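PDB 6E1R: tailspike protein from Acinetobacter phage vB_ApiP_P1, which probably recognises and hydrolyses the capsular polysaccharide of its host, Acinetobacter baumannii, as a homotrimer built round a parallel beta-helix. Local coordinates for residues Ala76-Val81 against Lys108-Val113; Leu129-Asp134 against Ser164-Leu169; Leu99-Ala104 against Glu124-Leu129. One frame throughout, in Å; residues are numbered along the deposited sequence.

Contact 1. Residues Ala76-Val81 against Lys108-Val113; sequences AGVLTV and KRKLVV
Two backbone hydrogen bonds join Thr80 to Val112 as a parallel pair: Val112 N donates to Leu79 O at 3.0 Å, and Val81 N donates to Val112 O at 3.1 Å. This is the first parallel pairing of the beta-helix that forms the body of the tailspike, and helix 94-106 links its two strands. One residue earlier the two chains drift apart, with Leu79 N 4.3 Å from Lys110 O. A water bridges them there, accepting from Leu79 N and Arg109 NE and donating to Lys110 O. Arg109 turns back at chi3 (-57°), which brings the edge of its guanidinium to Gly77 O, with NH2 3.4 Å away; the same group makes a cation-pi contact with Phe74. Beyond these polar groups, Val78 packs on the face that carries Val112. Its CG1 meets Val112 CG2 at 3.7 Å, the two side chains crossing at about a right angle, while its CG2 rests against the CE methylene of Lys110. Leu79 and Leu111 point to the other face, where both pack against Ala104 of helix 94-106. Here Val81 CG1 touches two side chains, 3.9 Å from Leu111 CD1 and 3.8 Å from Val113 CG2.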
# COMPACT_ATOMS: atom_id res chain seq x y z
N ALA A 76 -32.53 6.27 -27.68
CA ALA A 76 -31.98 5.83 -26.41
C ALA A 76 -30.69 6.54 -26.05
O ALA A 76 -30.26 6.47 -24.89
CB ALA A 76 -31.74 4.32 -26.43
N GLY A 77 -30.05 7.23 -27.00
CA GLY A 77 -28.82 7.93 -26.71
C GLY A 77 -27.62 7.02 -26.54
O GLY A 77 -26.60 7.45 -26.00
N VAL A 78 -27.72 5.78 -27.01
CA VAL A 78 -26.67 4.79 -26.82
C VAL A 78 -26.53 3.98 -28.10
O VAL A 78 -27.53 3.60 -28.72
CB VAL A 78 -26.97 3.88 -25.61
CG1 VAL A 78 -26.53 2.44 -25.88
CG2 VAL A 78 -26.29 4.42 -24.37
N LEU A 79 -25.29 3.72 -28.50
CA LEU A 79 -25.00 2.86 -29.64
C LEU A 79 -24.86 1.42 -29.16
O LEU A 79 -24.03 1.13 -28.29
CB LEU A 79 -23.72 3.32 -30.36
CG LEU A 79 -23.33 2.51 -31.60
CD1 LEU A 79 -24.50 2.41 -32.57
CD2 LEU A 79 -22.12 3.13 -32.29
N THR A 80 -25.65 0.52 -29.74
CA THR A 80 -25.68 -0.87 -29.33
C THR A 80 -25.20 -1.75 -30.47
O THR A 80 -25.32 -1.39 -31.65
CB THR A 80 -27.10 -1.31 -28.91
OG1 THR A 80 -27.98 -1.22 -30.03
CG2 THR A 80 -27.62 -0.43 -27.79
N VAL A 81 -24.64 -2.91 -30.12
CA VAL A 81 -24.18 -3.85 -31.14
C VAL A 81 -25.36 -4.38 -31.95
O VAL A 81 -25.21 -4.74 -33.12
CB VAL A 81 -23.35 -4.99 -30.52
CG1 VAL A 81 -22.48 -4.48 -29.38
CG2 VAL A 81 -24.24 -6.13 -30.04
N LYS A 108 -16.65 8.34 -31.96
CA LYS A 108 -16.17 8.80 -30.66
C LYS A 108 -17.27 8.70 -29.60
O LYS A 108 -17.62 9.67 -28.93
CB LYS A 108 -15.64 10.24 -30.74
CG LYS A 108 -14.41 10.42 -31.62
CD LYS A 108 -13.92 11.86 -31.55
CE LYS A 108 -12.99 12.20 -32.71
NZ LYS A 108 -12.11 11.07 -33.08
N ARG A 109 -17.83 7.50 -29.46
CA ARG A 109 -18.87 7.26 -28.48
C ARG A 109 -18.80 5.82 -28.00
O ARG A 109 -18.26 4.95 -28.69
CB ARG A 109 -20.26 7.58 -29.05
CG ARG A 109 -20.68 6.68 -30.21
CD ARG A 109 -21.98 7.17 -30.82
NE ARG A 109 -23.06 7.23 -29.84
CZ ARG A 109 -24.20 7.91 -30.02
NH1 ARG A 109 -24.39 8.59 -31.14
NH2 ARG A 109 -25.12 7.91 -29.07
N LYS A 110 -19.33 5.59 -26.80
CA LYS A 110 -19.22 4.28 -26.19
C LYS A 110 -20.10 3.26 -26.91
O LYS A 110 -21.12 3.60 -27.52
CB LYS A 110 -19.60 4.34 -24.71
CG LYS A 110 -21.08 4.54 -24.43
CD LYS A 110 -21.34 4.54 -22.93
CE LYS A 110 -22.82 4.52 -22.60
NZ LYS A 110 -23.04 4.42 -21.13
N LEU A 111 -19.69 2.00 -26.83
CA LEU A 111 -20.42 0.88 -27.40
C LEU A 111 -20.99 0.02 -26.28
O LEU A 111 -20.32 -0.20 -25.27
CB LEU A 111 -19.52 0.04 -28.31
CG LEU A 111 -20.15 -1.20 -28.95
CD1 LEU A 111 -21.30 -0.81 -29.87
CD2 LEU A 111 -19.10 -2.00 -29.69
N VAL A 112 -22.22 -0.44 -26.46
CA VAL A 112 -22.92 -1.22 -25.45
C VAL A 112 -23.32 -2.55 -26.06
O VAL A 112 -23.94 -2.59 -27.13
CB VAL A 112 -24.16 -0.48 -24.91
CG1 VAL A 112 -24.97 -1.38 -24.00
CG2 VAL A 112 -23.74 0.79 -24.18
N VAL A 113 -22.98 -3.64 -25.38
CA VAL A 113 -23.37 -4.99 -25.80
C VAL A 113 -24.62 -5.35 -25.02
O VAL A 113 -24.58 -5.52 -23.80
CB VAL A 113 -22.24 -6.00 -25.55
CG1 VAL A 113 -22.57 -7.33 -26.21
CG2 VAL A 113 -20.92 -5.46 -26.06
O HOH W 1 -23.38 5.14 -27.39

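Contact 2. Residues Leu129-Asp134 against Ser164-Leu169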
# COMPACT_ATOMS: atom_id res chain seq x y z
N LEU A 129 -11.46 2.56 -28.07
CA LEU A 129 -12.71 1.82 -27.95
C LEU A 129 -13.16 1.77 -26.50
O LEU A 129 -12.42 1.30 -25.62
CB LEU A 129 -12.55 0.40 -28.49
CG LEU A 129 -13.75 -0.49 -28.15
CD1 LEU A 129 -15.01 -0.04 -28.90
CD2 LEU A 129 -13.46 -1.96 -28.41
N ARG A 130 -14.38 2.24 -26.24
CA ARG A 130 -15.03 2.08 -24.94
C ARG A 130 -16.26 1.21 -25.15
O ARG A 130 -17.23 1.64 -25.77
CB ARG A 130 -15.40 3.43 -24.33
CG ARG A 130 -16.22 3.34 -23.06
CD ARG A 130 -16.61 4.71 -22.57
NE ARG A 130 -17.61 4.65 -21.51
CZ ARG A 130 -18.29 5.70 -21.06
NH1 ARG A 130 -18.07 6.90 -21.58
NH2 ARG A 130 -19.19 5.56 -20.09
N ILE A 131 -16.21 -0.02 -24.63
CA ILE A 131 -17.27 -1.00 -24.82
C ILE A 131 -17.69 -1.51 -23.45
O ILE A 131 -16.84 -1.86 -22.62
CB ILE A 131 -16.83 -2.15 -25.74
CG1 ILE A 131 -17.91 -3.23 -25.82
CG2 ILE A 131 -15.49 -2.73 -25.29
CD1 ILE A 131 -17.56 -4.35 -26.79
N GLU A 132 -19.00 -1.54 -23.20
CA GLU A 132 -19.55 -1.93 -21.91
C GLU A 132 -20.65 -2.95 -22.09
O GLU A 132 -21.17 -3.16 -23.20
CB GLU A 132 -20.08 -0.70 -21.14
CG GLU A 132 -19.04 0.40 -20.94
CD GLU A 132 -19.62 1.62 -20.24
OE1 GLU A 132 -20.81 1.92 -20.44
OE2 GLU A 132 -18.87 2.28 -19.48
N GLY A 133 -21.02 -3.61 -20.99
CA GLY A 133 -22.09 -4.58 -21.01
C GLY A 133 -23.10 -4.29 -19.92
O GLY A 133 -22.76 -3.82 -18.83
N ASP A 134 -24.37 -4.59 -20.23
CA ASP A 134 -25.47 -4.33 -19.31
C ASP A 134 -26.02 -5.60 -18.67
O ASP A 134 -27.16 -5.62 -18.21
CB ASP A 134 -26.60 -3.59 -20.03
CG ASP A 134 -27.03 -4.28 -21.32
OD1 ASP A 134 -26.64 -5.44 -21.54
OD2 ASP A 134 -27.79 -3.66 -22.09
N SER A 164 -8.24 2.22 -24.39
CA SER A 164 -9.45 1.42 -24.51
C SER A 164 -10.09 1.29 -23.13
O SER A 164 -9.47 1.62 -22.11
CB SER A 164 -9.17 0.05 -25.12
OG SER A 164 -8.16 -0.64 -24.41
N TYR A 165 -11.33 0.82 -23.12
CA TYR A 165 -12.05 0.61 -21.87
C TYR A 165 -12.97 -0.59 -22.04
O TYR A 165 -13.74 -0.66 -23.01
CB TYR A 165 -12.86 1.86 -21.48
CG TYR A 165 -13.53 1.77 -20.13
CD1 TYR A 165 -14.79 1.20 -19.99
CD2 TYR A 165 -12.90 2.25 -18.99
CE1 TYR A 165 -15.40 1.11 -18.75
CE2 TYR A 165 -13.51 2.17 -17.75
CZ TYR A 165 -14.76 1.60 -17.64
OH TYR A 165 -15.37 1.52 -16.41
N PHE A 166 -12.90 -1.52 -21.10
CA PHE A 166 -13.72 -2.73 -21.11
C PHE A 166 -14.46 -2.81 -19.78
O PHE A 166 -13.84 -3.09 -18.75
CB PHE A 166 -12.87 -3.97 -21.36
CG PHE A 166 -12.18 -3.98 -22.69
CD1 PHE A 166 -10.95 -3.37 -22.84
CD2 PHE A 166 -12.78 -4.57 -23.78
CE1 PHE A 166 -10.32 -3.36 -24.07
CE2 PHE A 166 -12.15 -4.57 -25.01
CZ PHE A 166 -10.92 -3.96 -25.16
N GLY A 167 -15.76 -2.58 -19.82
CA GLY A 167 -16.54 -2.53 -18.60
C GLY A 167 -17.59 -3.61 -18.48
O GLY A 167 -18.56 -3.64 -19.25
N LYS A 168 -17.40 -4.52 -17.52
CA LYS A 168 -18.39 -5.52 -17.15
C LYS A 168 -18.76 -6.41 -18.34
O LYS A 168 -19.91 -6.48 -18.77
CB LYS A 168 -19.62 -4.85 -16.53
CG LYS A 168 -19.25 -3.96 -15.35
CD LYS A 168 -20.40 -3.12 -14.85
CE LYS A 168 -19.97 -2.28 -13.66
NZ LYS A 168 -21.03 -1.32 -13.23
N LEU A 169 -17.75 -7.09 -18.86
CA LEU A 169 -17.90 -8.03 -19.96
C LEU A 169 -17.27 -9.36 -19.58
O LEU A 169 -16.25 -9.40 -18.89
CB LEU A 169 -17.26 -7.50 -21.25
CG LEU A 169 -17.92 -6.27 -21.87
CD1 LEU A 169 -17.10 -5.75 -23.04
CD2 LEU A 169 -19.33 -6.60 -22.32
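Strands 129-133 and 164-167 run parallel, with axes 4.6 Å apart and only 3° between their directions, and four backbone hydrogen bonds pair them: Tyr165 N to Leu129 O, Ile131 N to Tyr165 O, Gly167 N to Ile131 O and Gly133 N to Gly167 O. Side chains at paired positions fall on the same face, as in stacked rungs of a parallel beta-helix. On one face Ile131 is central. With CG1 anti to the backbone N (chi1 175°), its two branches serve different neighbours: CG2 approaches Phe166 CD2 at 3.6 Å, oblique to the ring, and CG1 meets Leu169 CD1 at 3.8 Å. The other methyl of Leu169 reaches the backbone, with CD2 3.7 Å from Gly133 CA. On the opposite face Arg130 and Tyr165 lie side by side and point the same way, Arg130 CG being 4.0 Å from Tyr165 CD1, while the guanidinium and ring planes stand 75° apart. The in-plane edge of the guanidinium faces Glu132: Arg130 NE and NH2 each make a weak hydrogen bond to Glu132 OE2, 3.4 Å from NH2, as parts of a salt bridge. That oxygen also lies 3.7 Å from Tyr165 CE1. These polar ends have further partners across the trimer: Glu132 OE2 pairs with Lys168 of the second subunit, and Arg130 NH1 donates to Gly133 O, also of the second subunit. In turn, Lys168 of this chain forms a salt bridge with Glu132 of the third subunit. Within the chain the pair sits between strand 111-113, which bonds to Arg130 and Glu132, and strand 189-196, which bonds to Ser164 and Phe166; helix 94-106 packs on Leu129.

Contact 3. Residues Leu99-Ala104 against Glu124-Leu129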
# COMPACT_ATOMS: atom_id res chain seq x y z
N LEU A 99 -18.20 -4.11 -37.31
CA LEU A 99 -18.84 -2.85 -37.66
C LEU A 99 -19.14 -2.01 -36.42
O LEU A 99 -19.12 -0.78 -36.49
CB LEU A 99 -20.13 -3.13 -38.44
CG LEU A 99 -20.94 -1.93 -38.91
CD1 LEU A 99 -20.08 -0.98 -39.73
CD2 LEU A 99 -22.14 -2.40 -39.72
N ALA A 100 -19.39 -2.66 -35.28
CA ALA A 100 -19.69 -1.92 -34.06
C ALA A 100 -18.45 -1.19 -33.54
O ALA A 100 -18.53 -0.00 -33.20
CB ALA A 100 -20.24 -2.88 -33.00
N VAL A 101 -17.31 -1.88 -33.48
CA VAL A 101 -16.08 -1.24 -33.01
C VAL A 101 -15.66 -0.13 -33.97
O VAL A 101 -15.23 0.95 -33.55
CB VAL A 101 -14.96 -2.28 -32.84
CG1 VAL A 101 -13.80 -1.69 -32.05
CG2 VAL A 101 -15.48 -3.54 -32.17
N ASN A 102 -15.77 -0.39 -35.28
CA ASN A 102 -15.42 0.63 -36.27
C ASN A 102 -16.34 1.84 -36.17
O ASN A 102 -15.89 2.98 -36.32
CB ASN A 102 -15.47 0.04 -37.68
CG ASN A 102 -14.31 -0.90 -37.95
OD1 ASN A 102 -13.15 -0.58 -37.66
ND2 ASN A 102 -14.61 -2.05 -38.53
N THR A 103 -17.64 1.62 -35.91
CA THR A 103 -18.58 2.73 -35.85
C THR A 103 -18.43 3.52 -34.55
O THR A 103 -18.37 4.75 -34.57
CB THR A 103 -20.02 2.21 -36.00
OG1 THR A 103 -20.17 1.57 -37.27
CG2 THR A 103 -21.01 3.36 -35.89
N ALA A 104 -18.36 2.82 -33.42
CA ALA A 104 -18.27 3.50 -32.13
C ALA A 104 -16.99 4.32 -32.02
O ALA A 104 -17.01 5.44 -31.49
CB ALA A 104 -18.36 2.49 -30.99
N GLU A 124 -10.34 -6.69 -34.60
CA GLU A 124 -9.18 -5.88 -34.25
C GLU A 124 -9.61 -4.73 -33.34
O GLU A 124 -10.62 -4.07 -33.57
CB GLU A 124 -8.51 -5.34 -35.51
CG GLU A 124 -7.83 -6.42 -36.34
CD GLU A 124 -6.91 -5.86 -37.40
OE1 GLU A 124 -6.94 -4.63 -37.63
OE2 GLU A 124 -6.15 -6.64 -38.01
N LEU A 125 -8.82 -4.50 -32.29
CA LEU A 125 -9.15 -3.49 -31.29
C LEU A 125 -8.78 -2.13 -31.85
O LEU A 125 -7.60 -1.77 -31.91
CB LEU A 125 -8.42 -3.80 -29.98
CG LEU A 125 -8.75 -3.02 -28.70
CD1 LEU A 125 -8.32 -3.84 -27.49
CD2 LEU A 125 -8.11 -1.65 -28.65
N ASP A 126 -9.78 -1.37 -32.26
CA ASP A 126 -9.55 0.01 -32.68
C ASP A 126 -9.20 0.88 -31.48
O ASP A 126 -9.63 0.61 -30.35
CB ASP A 126 -10.79 0.58 -33.38
CG ASP A 126 -11.07 -0.10 -34.71
OD1 ASP A 126 -10.14 -0.71 -35.27
OD2 ASP A 126 -12.22 -0.01 -35.18
N ALA A 127 -8.42 1.92 -31.73
CA ALA A 127 -8.00 2.80 -30.65
C ALA A 127 -9.20 3.52 -30.05
O ALA A 127 -10.21 3.76 -30.72
CB ALA A 127 -6.98 3.82 -31.17
N THR A 128 -9.09 3.84 -28.76
CA THR A 128 -10.09 4.59 -28.00
C THR A 128 -11.44 3.88 -27.92
O THR A 128 -12.47 4.53 -27.71
CB THR A 128 -10.28 6.00 -28.58
OG1 THR A 128 -10.90 5.92 -29.87
CG2 THR A 128 -8.94 6.71 -28.70
N LEU A 129 -11.46 2.56 -28.07
CA LEU A 129 -12.71 1.82 -27.95
C LEU A 129 -13.16 1.77 -26.50
O LEU A 129 -12.42 1.30 -25.62
CB LEU A 129 -12.55 0.40 -28.49
CG LEU A 129 -13.75 -0.49 -28.15
CD1 LEU A 129 -15.01 -0.04 -28.90
CD2 LEU A 129 -13.46 -1.96 -28.41
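Val101 and Leu129 meet at about a right angle where helix 94-106 packs against the turn leading into strand 129-133 of the beta-helix. Val101 carries CG1 trans to its amide nitrogen (chi1 -166°), which turns this one methyl to the fork of Leu129, 3.7 Å from Leu129 CD2 and 3.8 Å from Leu129 CD1. A type II beta turn from Asp126 to Leu129 brings both of its end residues to the helix. The same Val101 methyl therefore also touches the stem of Asp126, with CG1 4.0 Å from Asp126 CB. The next residue of the helix, Asn102, crosses Asp126 at about a right angle as well. Its amide plane is inclined 36° to the carboxylate plane, and Asn102 OD1 lies 2.7 Å from Asp126 OD2. Outside the two segments the carboxylate has a clearer partner, since Asp126 OD1 forms a salt bridge with Lys156, while Thr105 of the helix makes a weak hydrogen bond to OD2. Val101 thus supplies the apolar part of the contact and Asp126 its polar part. At its margin Val101 CG1 approaches the chain before the turn, 4.3 Å from Glu124 O.

The three contacts cluster near the N-terminal end of the beta-helix, their centres about 10 Å (contacts 1 and 2) and 11 Å (contact 3 from either) apart. Contacts 1 and 2 lie in one run of parallel strands: 79-80, 111-113, 129-133 and 164-167 follow in order, with Leu111 joining them through probable hydrogen bonds to Arg130 and Glu132. Contact 3 alternates with contact 1 along the chain, since helix 94-106 lies between the strands of contact 1; it hands Leu129 on to contact 2. Ala100 and Ala104 pack on Leu111, consistent with a helix capping the end of the beta-helix. All three contacts touch the second subunit, so this end of the beta-helix also takes part in the trimer interface.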